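PDB 4O5H: phenylacetaldehyde dehydrogenase from Burkholderia cenocepacia, which probably catalyses the NAD+-dependent oxidation of phenylacetaldehyde to phenylacetate, as a member of the aldehyde dehydrogenase family. Local coordinates for residues Tyr371-Gly385 with Val396-Val410. Numbering follows the deposited sequence.
Sequences YIDSGFGEGARAAAG and VEPTVLVDTTQAMRV
Arg381 and Val402 pair through their backbones in both directions: Arg381 N donates to Val402 O at 3.0 Å, and Val402 N to Arg381 O at 2.8 Å. Ala382 still pairs with Leu401, but beyond it the register shifts by one: two residues, Ala383 and Ala384, stand against the single Val400, which makes a classic beta bulge. Val400 O takes a bond from Ala383 N at 2.8 Å and a weak one from Ala384 N, while Val400 N returns a bond to Ala384 O.

A salt bridge ties the two strand ends together. Arg381, stretched out from CG to NE (chi2 -177°), brings NE to Asp403 OD2 at 2.9 Å, reaching the oxygen from above the carboxylate plane, the two planar groups turned 65° apart. Val402 CG2 lies over the centre of one guanidinium face, a branch methyl packed flat against it.

This antiparallel pair forms one margin of the seven-stranded sheet, with strand 381-384 the outermost on that side within this chain and strand 399-402 continuing to strand 419-425.

At the other end, Glu378 acts through OE1, whose syn lone pair receives Arg409 N at 2.9 Å, the first N-H of the helix starting there. Water 1 links the same oxygen to Ser374 OG and Val410 N. The guanidinium of Arg409 passes Tyr371, and both side chains end on Glu413.

Close packing joins helix 362-378 to the start of helix 409-412 and, through Phe376 and Leu401, to the sheet. Gly375 CA lies 3.9 Å from Val410 CG1, an approach that the missing side chain allows. Met408 carries CE to Glu378 O, beside the Schellman turn at Gly379, whose positive phi suits glycine. Leu401 CD2 reaches Phe376 CE1 at 4.0 Å.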
loop_
_atom_site.group_PDB
_atom_site.type_symbol
_atom_site.label_atom_id
_atom_site.label_comp_id
_atom_site.label_asym_id
_atom_site.label_seq_id
_atom_site.Cartn_x
_atom_site.Cartn_y
_atom_site.Cartn_z
ATOM N N TYR A 371 -23.138 17.262 -16.029
ATOM C CA TYR A 371 -22.982 17.793 -14.684
ATOM C C TYR A 371 -23.454 19.239 -14.566
ATOM O O TYR A 371 -24.167 19.594 -13.641
ATOM C CB TYR A 371 -21.533 17.694 -14.211
ATOM C CG TYR A 371 -21.237 16.389 -13.555
ATOM C CD1 TYR A 371 -21.859 16.047 -12.362
ATOM C CD2 TYR A 371 -20.341 15.491 -14.120
ATOM C CE1 TYR A 371 -21.592 14.849 -11.765
ATOM C CE2 TYR A 371 -20.078 14.282 -13.537
ATOM C CZ TYR A 371 -20.702 13.968 -12.361
ATOM O OH TYR A 371 -20.442 12.780 -11.761
ATOM N N ILE A 372 -23.073 20.075 -15.513
ATOM C CA ILE A 372 -23.526 21.473 -15.515
ATOM C C ILE A 372 -25.058 21.557 -15.545
ATOM O O ILE A 372 -25.664 22.284 -14.756
ATOM C CB ILE A 372 -22.956 22.262 -16.709
ATOM C CG1 ILE A 372 -21.434 22.392 -16.578
ATOM C CG2 ILE A 372 -23.614 23.650 -16.777
ATOM C CD1 ILE A 372 -20.745 22.900 -17.834
ATOM N N ASP A 373 -25.676 20.787 -16.440
ATOM C CA ASP A 373 -27.150 20.729 -16.558
ATOM C C ASP A 373 -27.781 20.287 -15.243
ATOM O O ASP A 373 -28.775 20.862 -14.788
ATOM C CB ASP A 373 -27.574 19.798 -17.695
ATOM C CG ASP A 373 -27.198 20.351 -19.068
ATOM O OD1 ASP A 373 -26.773 21.524 -19.198
ATOM O OD2 ASP A 373 -27.358 19.618 -20.044
ATOM N N SER A 374 -27.180 19.289 -14.618
ATOM C CA SER A 374 -27.609 18.823 -13.324
ATOM C C SER A 374 -27.607 19.954 -12.253
ATOM O O SER A 374 -28.537 20.063 -11.471
ATOM C CB SER A 374 -26.715 17.648 -12.927
ATOM O OG SER A 374 -26.411 17.632 -11.577
ATOM N N GLY A 375 -26.560 20.770 -12.235
ATOM C CA GLY A 375 -26.447 21.916 -11.347
ATOM C C GLY A 375 -27.583 22.897 -11.549
ATOM O O GLY A 375 -28.232 23.316 -10.568
ATOM N N PHE A 376 -27.852 23.241 -12.814
ATOM C CA PHE A 376 -28.967 24.125 -13.146
ATOM C C PHE A 376 -30.277 23.530 -12.652
ATOM O O PHE A 376 -31.067 24.209 -12.005
ATOM C CB PHE A 376 -29.084 24.392 -14.654
ATOM C CG PHE A 376 -27.941 25.171 -15.242
ATOM C CD1 PHE A 376 -27.357 26.226 -14.548
ATOM C CD2 PHE A 376 -27.466 24.867 -16.520
ATOM C CE1 PHE A 376 -26.316 26.948 -15.104
ATOM C CE2 PHE A 376 -26.435 25.598 -17.081
ATOM C CZ PHE A 376 -25.847 26.629 -16.360
ATOM N N GLY A 377 -30.472 22.253 -12.924
ATOM C CA GLY A 377 -31.647 21.537 -12.460
ATOM C C GLY A 377 -31.851 21.584 -10.950
ATOM O O GLY A 377 -32.969 21.524 -10.485
ATOM N N GLU A 378 -30.777 21.675 -10.174
ATOM C CA GLU A 378 -30.893 21.712 -8.714
ATOM C C GLU A 378 -30.909 23.118 -8.141
ATOM O O GLU A 378 -31.041 23.279 -6.925
ATOM C CB GLU A 378 -29.777 20.901 -8.066
ATOM C CG GLU A 378 -29.856 19.418 -8.374
ATOM C CD GLU A 378 -28.886 18.599 -7.525
ATOM O OE1 GLU A 378 -27.742 18.427 -7.855
ATOM O OE2 GLU A 378 -29.303 18.146 -6.460
ATOM N N GLY A 379 -30.798 24.136 -8.987
ATOM C CA GLY A 379 -30.965 25.526 -8.524
ATOM C C GLY A 379 -29.700 26.369 -8.571
ATOM O O GLY A 379 -29.718 27.524 -8.176
ATOM N N ALA A 380 -28.598 25.802 -9.022
ATOM C CA ALA A 380 -27.355 26.563 -9.157
ATOM C C ALA A 380 -27.484 27.494 -10.323
ATOM O O ALA A 380 -28.276 27.239 -11.234
ATOM C CB ALA A 380 -26.181 25.620 -9.390
ATOM N N ARG A 381 -26.717 28.568 -10.308
ATOM C CA ARG A 381 -26.681 29.441 -11.451
ATOM C C ARG A 381 -25.281 29.775 -11.882
ATOM O O ARG A 381 -24.348 29.759 -11.071
ATOM C CB ARG A 381 -27.498 30.703 -11.216
ATOM C CG ARG A 381 -26.807 31.821 -10.514
ATOM C CD ARG A 381 -27.756 32.996 -10.266
ATOM N NE ARG A 381 -27.188 33.764 -9.165
ATOM C CZ ARG A 381 -26.163 34.603 -9.298
ATOM N NH1 ARG A 381 -25.642 34.839 -10.479
ATOM N NH2 ARG A 381 -25.669 35.222 -8.231
ATOM N N ALA A 382 -25.148 30.056 -13.178
ATOM C CA ALA A 382 -23.847 30.331 -13.766
ATOM C C ALA A 382 -23.490 31.806 -13.669
ATOM O O ALA A 382 -24.172 32.662 -14.208
ATOM C CB ALA A 382 -23.834 29.895 -15.212
ATOM N N ALA A 383 -22.434 32.108 -12.943
ATOM C CA ALA A 383 -21.880 33.444 -12.933
ATOM C C ALA A 383 -21.035 33.646 -14.170
ATOM O O ALA A 383 -20.736 34.778 -14.548
ATOM C CB ALA A 383 -21.031 33.651 -11.690
ATOM N N ALA A 384 -20.581 32.540 -14.758
ATOM C CA ALA A 384 -19.892 32.594 -16.032
ATOM C C ALA A 384 -20.071 31.269 -16.741
ATOM O O ALA A 384 -20.166 30.245 -16.085
ATOM C CB ALA A 384 -18.421 32.910 -15.813
ATOM N N GLY A 385 -20.089 31.295 -18.070
ATOM C CA GLY A 385 -20.095 30.084 -18.876
ATOM C C GLY A 385 -21.411 29.333 -18.873
ATOM O O GLY A 385 -22.458 29.948 -18.817
ATOM N N VAL A 396 -15.919 23.261 -24.338
ATOM C CA VAL A 396 -16.846 23.661 -23.308
ATOM C C VAL A 396 -16.359 24.951 -22.660
ATOM O O VAL A 396 -15.150 25.156 -22.494
ATOM C CB VAL A 396 -16.892 22.572 -22.232
ATOM C CG1 VAL A 396 -17.667 23.062 -21.022
ATOM C CG2 VAL A 396 -17.516 21.317 -22.813
ATOM N N GLU A 397 -17.289 25.867 -22.378
ATOM C CA GLU A 397 -16.952 27.153 -21.733
ATOM C C GLU A 397 -16.497 27.001 -20.294
ATOM O O GLU A 397 -17.067 26.193 -19.559
ATOM C CB GLU A 397 -18.165 28.034 -21.695
ATOM C CG GLU A 397 -18.639 28.452 -23.058
ATOM C CD GLU A 397 -19.806 29.380 -22.956
ATOM O OE1 GLU A 397 -20.576 29.297 -21.963
ATOM O OE2 GLU A 397 -19.934 30.194 -23.882
ATOM N N PRO A 398 -15.450 27.728 -19.897
ATOM C CA PRO A 398 -15.117 27.814 -18.496
ATOM C C PRO A 398 -16.356 28.278 -17.770
ATOM O O PRO A 398 -16.948 29.279 -18.147
ATOM C CB PRO A 398 -14.030 28.880 -18.433
ATOM C CG PRO A 398 -13.434 28.886 -19.784
ATOM C CD PRO A 398 -14.553 28.552 -20.722
ATOM N N THR A 399 -16.728 27.549 -16.728
ATOM C CA THR A 399 -17.995 27.715 -16.078
ATOM C C THR A 399 -17.843 27.903 -14.572
ATOM O O THR A 399 -17.109 27.153 -13.901
ATOM C CB THR A 399 -18.867 26.490 -16.392
ATOM O OG1 THR A 399 -19.074 26.447 -17.797
ATOM C CG2 THR A 399 -20.195 26.583 -15.732
ATOM N N VAL A 400 -18.499 28.934 -14.041
ATOM C CA VAL A 400 -18.502 29.194 -12.602
ATOM C C VAL A 400 -19.935 29.175 -12.102
ATOM O O VAL A 400 -20.779 29.940 -12.587
ATOM C CB VAL A 400 -17.903 30.568 -12.279
ATOM C CG1 VAL A 400 -17.940 30.850 -10.769
ATOM C CG2 VAL A 400 -16.462 30.625 -12.779
ATOM N N LEU A 401 -20.215 28.269 -11.171
ATOM C CA LEU A 401 -21.527 28.104 -10.596
ATOM C C LEU A 401 -21.561 28.633 -9.181
ATOM O O LEU A 401 -20.681 28.330 -8.370
ATOM C CB LEU A 401 -21.926 26.629 -10.599
ATOM C CG LEU A 401 -21.984 25.920 -11.965
ATOM C CD1 LEU A 401 -22.332 24.459 -11.820
ATOM C CD2 LEU A 401 -22.997 26.626 -12.844
ATOM N N VAL A 402 -22.604 29.424 -8.896
ATOM C CA VAL A 402 -22.877 29.940 -7.558
ATOM C C VAL A 402 -24.290 29.548 -7.122
ATOM O O VAL A 402 -25.038 28.961 -7.882
ATOM C CB VAL A 402 -22.705 31.465 -7.475
ATOM C CG1 VAL A 402 -21.281 31.839 -7.830
ATOM C CG2 VAL A 402 -23.697 32.194 -8.370
ATOM N N ASP A 403 -24.622 29.857 -5.877
ATOM C CA ASP A 403 -25.887 29.457 -5.263
ATOM C C ASP A 403 -25.947 27.959 -5.173
ATOM O O ASP A 403 -27.019 27.350 -5.243
ATOM C CB ASP A 403 -27.117 29.976 -6.021
ATOM C CG ASP A 403 -27.194 31.502 -6.087
ATOM O OD1 ASP A 403 -26.608 32.178 -5.238
ATOM O OD2 ASP A 403 -27.877 31.995 -6.997
ATOM N N THR A 404 -24.790 27.349 -5.011
ATOM C CA THR A 404 -24.721 25.897 -4.844
ATOM C C THR A 404 -24.791 25.531 -3.375
ATOM O O THR A 404 -24.567 26.366 -2.519
ATOM C CB THR A 404 -23.421 25.339 -5.400
ATOM O OG1 THR A 404 -22.318 26.063 -4.837
ATOM C CG2 THR A 404 -23.384 25.458 -6.914
ATOM N N THR A 405 -25.126 24.282 -3.084
ATOM C CA THR A 405 -25.119 23.764 -1.704
ATOM C C THR A 405 -24.372 22.423 -1.670
ATOM O O THR A 405 -24.204 21.767 -2.709
ATOM C CB THR A 405 -26.542 23.484 -1.197
ATOM O OG1 THR A 405 -27.095 22.436 -1.991
ATOM C CG2 THR A 405 -27.424 24.719 -1.287
ATOM N N GLN A 406 -23.994 21.987 -0.472
ATOM C CA GLN A 406 -23.235 20.749 -0.316
ATOM C C GLN A 406 -24.011 19.523 -0.774
ATOM O O GLN A 406 -23.406 18.509 -1.088
ATOM C CB GLN A 406 -22.760 20.563 1.140
ATOM C CG GLN A 406 -21.812 21.662 1.625
ATOM C CD GLN A 406 -20.471 21.647 0.902
ATOM O OE1 GLN A 406 -20.137 22.582 0.160
ATOM N NE2 GLN A 406 -19.703 20.565 1.099
ATOM N N ALA A 407 -25.330 19.613 -0.841
ATOM C CA ALA A 407 -26.129 18.477 -1.291
ATOM C C ALA A 407 -26.127 18.272 -2.800
ATOM O O ALA A 407 -26.560 17.233 -3.275
ATOM C CB ALA A 407 -27.577 18.646 -0.805
ATOM N N MET A 408 -25.716 19.255 -3.577
ATOM C CA MET A 408 -25.881 19.139 -5.031
ATOM C C MET A 408 -24.851 18.228 -5.651
ATOM O O MET A 408 -23.707 18.184 -5.200
ATOM C CB MET A 408 -25.739 20.510 -5.684
ATOM C CG MET A 408 -26.827 21.492 -5.296
ATOM S SD MET A 408 -26.600 23.019 -6.212
ATOM C CE MET A 408 -27.963 23.974 -5.530
ATOM N N ARG A 409 -25.224 17.552 -6.722
ATOM C CA ARG A 409 -24.281 16.634 -7.437
ATOM C C ARG A 409 -23.008 17.329 -7.902
ATOM O O ARG A 409 -21.930 16.772 -7.756
ATOM C CB ARG A 409 -24.937 16.003 -8.637
ATOM C CG ARG A 409 -26.143 15.168 -8.292
ATOM C CD ARG A 409 -26.612 14.369 -9.492
ATOM N NE ARG A 409 -25.522 13.515 -9.942
ATOM C CZ ARG A 409 -25.414 13.020 -11.162
ATOM N NH1 ARG A 409 -26.347 13.249 -12.068
ATOM N NH2 ARG A 409 -24.354 12.268 -11.473
ATOM N N VAL A 410 -23.136 18.553 -8.415
ATOM C CA VAL A 410 -21.958 19.319 -8.851
ATOM C C VAL A 410 -20.975 19.630 -7.748
ATOM O O VAL A 410 -19.804 19.815 -8.010
ATOM C CB VAL A 410 -22.291 20.658 -9.555
ATOM C CG1 VAL A 410 -22.828 20.396 -10.950
ATOM C CG2 VAL A 410 -23.247 21.515 -8.738
HETATM O O HOH W 1 -25.867 19.332 -9.390
HETATM O O HOH W 2 -28.324 16.243 -5.309
#